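Local atomic coordinates of VC0179-like protein (Escherichia coli, PDB entry 4XJ6), a protein that probably joins two purine nucleoside triphosphates into a cyclic dinucleotide such as cyclic GMP-AMP, using magnesium ions held by carboxylates. Residues Glu144-Leu153 with Asn242-Trp252. Residues are numbered along the deposited sequence; the frame is centred on the assembly and turned at random.
Sequences EPSIGHTLLL and NLALREGVRRW. With GH3 (3'-deoxy-guanosine-5'-triphosphate), chain E.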
# COMPACT_ATOMS: atom_id res chain seq x y z
N GLU A 144 -6.91 -23.66 -6.51
CA GLU A 144 -5.95 -22.66 -6.95
C GLU A 144 -6.29 -22.09 -8.33
O GLU A 144 -7.11 -22.66 -9.05
CB GLU A 144 -4.54 -23.26 -6.97
CG GLU A 144 -4.40 -24.43 -7.93
CD GLU A 144 -3.02 -25.06 -7.86
OE1 GLU A 144 -2.21 -24.61 -7.03
OE2 GLU A 144 -2.75 -25.99 -8.65
N PRO A 145 -5.67 -20.96 -8.70
CA PRO A 145 -5.76 -20.45 -10.07
C PRO A 145 -5.15 -21.43 -11.07
O PRO A 145 -4.32 -22.26 -10.68
CB PRO A 145 -4.96 -19.15 -10.02
CG PRO A 145 -5.05 -18.72 -8.60
CD PRO A 145 -5.04 -19.98 -7.79
N SER A 146 -5.56 -21.35 -12.33
CA SER A 146 -5.07 -22.29 -13.35
C SER A 146 -3.66 -21.93 -13.81
O SER A 146 -2.81 -22.81 -13.96
CB SER A 146 -6.03 -22.32 -14.54
OG SER A 146 -6.06 -21.07 -15.22
N ILE A 147 -3.43 -20.65 -14.04
CA ILE A 147 -2.12 -20.17 -14.48
C ILE A 147 -1.13 -20.10 -13.31
O ILE A 147 -1.46 -19.60 -12.23
CB ILE A 147 -2.23 -18.78 -15.15
CG1 ILE A 147 -3.14 -18.87 -16.38
CG2 ILE A 147 -0.86 -18.25 -15.52
CD1 ILE A 147 -3.36 -17.54 -17.08
N GLY A 148 0.07 -20.63 -13.53
CA GLY A 148 1.09 -20.67 -12.50
C GLY A 148 1.45 -19.30 -11.95
O GLY A 148 1.47 -18.31 -12.68
N HIS A 149 1.74 -19.25 -10.65
CA HIS A 149 2.02 -17.98 -9.98
C HIS A 149 3.38 -17.41 -10.39
O HIS A 149 3.54 -16.20 -10.50
CB HIS A 149 1.96 -18.15 -8.46
CG HIS A 149 3.16 -18.84 -7.88
ND1 HIS A 149 4.02 -18.21 -7.00
CD2 HIS A 149 3.65 -20.09 -8.06
CE1 HIS A 149 4.98 -19.05 -6.65
NE2 HIS A 149 4.78 -20.20 -7.28
N THR A 150 4.34 -18.30 -10.64
CA THR A 150 5.69 -17.88 -11.02
C THR A 150 5.68 -17.14 -12.36
O THR A 150 6.37 -16.13 -12.52
CB THR A 150 6.64 -19.08 -11.12
OG1 THR A 150 6.69 -19.75 -9.85
CG2 THR A 150 8.04 -18.63 -11.51
N LEU A 151 4.89 -17.65 -13.30
CA LEU A 151 4.76 -17.04 -14.62
C LEU A 151 4.31 -15.59 -14.50
O LEU A 151 4.95 -14.68 -15.04
CB LEU A 151 3.78 -17.84 -15.47
CG LEU A 151 3.76 -17.65 -17.00
CD1 LEU A 151 3.14 -18.87 -17.66
CD2 LEU A 151 3.01 -16.39 -17.41
N LEU A 152 3.20 -15.39 -13.80
CA LEU A 152 2.61 -14.06 -13.63
C LEU A 152 3.54 -13.12 -12.88
O LEU A 152 3.62 -11.93 -13.17
CB LEU A 152 1.27 -14.17 -12.90
CG LEU A 152 0.24 -15.10 -13.54
CD1 LEU A 152 -0.94 -15.30 -12.61
CD2 LEU A 152 -0.20 -14.53 -14.87
N LEU A 153 4.25 -13.67 -11.89
CA LEU A 153 5.19 -12.89 -11.09
C LEU A 153 6.39 -12.47 -11.92
O LEU A 153 6.90 -11.36 -11.76
CB LEU A 153 5.65 -13.69 -9.87
CG LEU A 153 4.63 -13.82 -8.74
CD1 LEU A 153 5.14 -14.77 -7.66
CD2 LEU A 153 4.30 -12.45 -8.15
N ASN A 242 -7.20 -14.17 -5.74
CA ASN A 242 -5.97 -14.78 -5.26
C ASN A 242 -4.73 -13.91 -5.44
O ASN A 242 -4.42 -13.47 -6.55
CB ASN A 242 -5.76 -16.13 -5.95
CG ASN A 242 -6.66 -17.22 -5.41
OD1 ASN A 242 -6.24 -18.02 -4.57
ND2 ASN A 242 -7.91 -17.24 -5.86
N LEU A 243 -4.03 -13.66 -4.34
CA LEU A 243 -2.78 -12.90 -4.38
C LEU A 243 -1.59 -13.84 -4.57
O LEU A 243 -1.44 -14.82 -3.83
CB LEU A 243 -2.61 -12.09 -3.09
CG LEU A 243 -1.35 -11.22 -2.97
CD1 LEU A 243 -1.34 -10.18 -4.08
CD2 LEU A 243 -1.28 -10.57 -1.59
N ALA A 244 -0.76 -13.55 -5.55
CA ALA A 244 0.44 -14.35 -5.79
C ALA A 244 1.56 -13.93 -4.84
O ALA A 244 1.96 -12.77 -4.81
CB ALA A 244 0.89 -14.22 -7.24
N LEU A 245 2.05 -14.89 -4.06
CA LEU A 245 3.07 -14.61 -3.05
C LEU A 245 4.48 -14.85 -3.59
O LEU A 245 4.71 -15.75 -4.41
CB LEU A 245 2.83 -15.46 -1.81
CG LEU A 245 1.46 -15.27 -1.16
CD1 LEU A 245 1.27 -16.22 0.00
CD2 LEU A 245 1.28 -13.83 -0.70
N ARG A 246 5.43 -14.05 -3.12
CA ARG A 246 6.79 -14.07 -3.65
C ARG A 246 7.79 -14.71 -2.69
O ARG A 246 8.85 -15.18 -3.11
CB ARG A 246 7.23 -12.64 -3.98
CG ARG A 246 6.46 -12.02 -5.14
CD ARG A 246 6.78 -10.54 -5.28
NE ARG A 246 6.21 -9.97 -6.49
CZ ARG A 246 6.86 -9.84 -7.64
NH1 ARG A 246 8.12 -10.24 -7.73
NH2 ARG A 246 6.26 -9.31 -8.69
N GLU A 247 7.45 -14.74 -1.41
CA GLU A 247 8.32 -15.34 -0.40
C GLU A 247 7.56 -16.36 0.44
O GLU A 247 6.34 -16.28 0.58
CB GLU A 247 8.93 -14.26 0.49
CG GLU A 247 9.78 -13.25 -0.25
CD GLU A 247 11.01 -13.88 -0.89
OE1 GLU A 247 11.57 -14.82 -0.29
OE2 GLU A 247 11.41 -13.44 -1.99
N GLY A 248 8.28 -17.32 1.01
CA GLY A 248 7.66 -18.35 1.82
C GLY A 248 7.40 -19.62 1.05
O GLY A 248 8.03 -19.87 0.02
N VAL A 249 6.45 -20.42 1.53
CA VAL A 249 6.16 -21.72 0.92
C VAL A 249 4.75 -21.77 0.34
O VAL A 249 4.39 -22.72 -0.34
CB VAL A 249 6.33 -22.86 1.94
CG1 VAL A 249 7.79 -23.03 2.30
CG2 VAL A 249 5.50 -22.58 3.19
N ARG A 250 3.96 -20.74 0.62
CA ARG A 250 2.62 -20.64 0.06
C ARG A 250 2.65 -19.86 -1.25
O ARG A 250 3.21 -18.76 -1.31
CB ARG A 250 1.66 -19.97 1.05
CG ARG A 250 1.66 -20.62 2.43
CD ARG A 250 1.19 -19.64 3.50
NE ARG A 250 1.68 -20.01 4.82
CZ ARG A 250 0.94 -20.53 5.78
NH1 ARG A 250 -0.36 -20.76 5.58
NH2 ARG A 250 1.48 -20.83 6.96
N ARG A 251 2.06 -20.43 -2.29
CA ARG A 251 2.07 -19.81 -3.62
C ARG A 251 0.99 -18.75 -3.74
O ARG A 251 1.25 -17.64 -4.21
CB ARG A 251 1.88 -20.88 -4.70
CG ARG A 251 3.03 -21.87 -4.81
CD ARG A 251 2.71 -23.00 -5.77
NE ARG A 251 1.59 -23.81 -5.29
CZ ARG A 251 1.13 -24.89 -5.91
NH1 ARG A 251 1.70 -25.31 -7.03
NH2 ARG A 251 0.11 -25.56 -5.40
N TRP A 252 -0.23 -19.09 -3.32
CA TRP A 252 -1.35 -18.16 -3.42
C TRP A 252 -1.94 -17.85 -2.05
O TRP A 252 -1.87 -18.66 -1.12
CB TRP A 252 -2.44 -18.72 -4.33
CG TRP A 252 -2.01 -18.93 -5.76
CD1 TRP A 252 -1.57 -20.09 -6.31
CD2 TRP A 252 -2.01 -17.96 -6.81
NE1 TRP A 252 -1.28 -19.91 -7.64
CE2 TRP A 252 -1.54 -18.60 -7.97
CE3 TRP A 252 -2.35 -16.60 -6.88
CZ2 TRP A 252 -1.41 -17.94 -9.19
CZ3 TRP A 252 -2.21 -15.95 -8.10
CH2 TRP A 252 -1.75 -16.62 -9.23
O3A GH3 E . 5.62 -3.95 2.51
PA GH3 E . 4.75 -5.30 2.42
O1A GH3 E . 3.91 -5.42 3.67
O2A GH3 E . 5.61 -6.53 2.21
O5' GH3 E . 3.77 -5.05 1.17
C5' GH3 E . 3.51 -3.73 0.72
C4' GH3 E . 2.40 -3.77 -0.32
O4' GH3 E . 1.95 -5.10 -0.47
C3' GH3 E . 1.18 -2.96 0.06
C2' GH3 E . 0.02 -3.74 -0.55
O2' GH3 E . -0.31 -3.21 -1.81
C1' GH3 E . 0.56 -5.15 -0.73
N9 GH3 E . -0.02 -6.02 0.30
C8 GH3 E . 0.58 -6.27 1.51
N7 GH3 E . -0.21 -7.11 2.21
C5 GH3 E . -1.30 -7.40 1.47
C6 GH3 E . -2.40 -8.20 1.73
O6 GH3 E . -2.48 -8.80 2.80
N1 GH3 E . -3.39 -8.33 0.78
C2 GH3 E . -3.28 -7.65 -0.42
N2 GH3 E . -4.25 -7.78 -1.33
N3 GH3 E . -2.18 -6.85 -0.67
C4 GH3 E . -1.20 -6.72 0.26
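The indole of Trp-252 is slotted between Pro-145 and the start of helix 149-166, with one residue on each face. Pro-145 CG sits 3.5 Å from the centroid of the Trp-252 six-membered ring and only 10° off its normal, a CH-pi contact over the middle of the face. Against the opposite face His-149 CB lies nearer the rim, 3.5 Å from Trp-252 CZ2, and the imidazole edge turns toward the five-membered ring in a T-shaped pair with planes at 65°. Leu-152 CD1 meets the far edge in plane, 3.7 Å from Trp-252 CH2. With chi1 at 76°, His-149 CG lies between its own backbone N and carbonyl carbon, and Arg-251 CG covers one face of the His-149 ring, 3.8 Å from the centroid. His-149 ND1 is buried without a polar partner in the model. Strands 242-244 and 252-254 form an antiparallel hairpin at the edge of the nucleotidyltransferase sheet, closed at its loop end by the backbone bond from Leu-245 N to Arg-251 O (2.9 Å), and the helix packs on it; Leu-243, on the strand's other side, lines the 3'-deoxy-GTP pocket. Beyond the imidazole, Arg-251 bends at chi3 and forms a salt bridge, Glu-144 OE1 to Arg-251 NH2 at 3.0 Å; the oxygen stands well out of the guanidinium plane, so the attraction is one of charge alone. Farther along the helix, the Leu-153 methyls fill the hollow between Ala-244 and Arg-246: CD1 rests on the carbonyl O of Leu-245 at 3.4 Å, while CD2 reaches Ala-244 CB and also lies over one guanidinium face of Arg-246, 3.5 Å from its NE. That guanidinium is held by a salt bridge to Asp-157, one helical turn on.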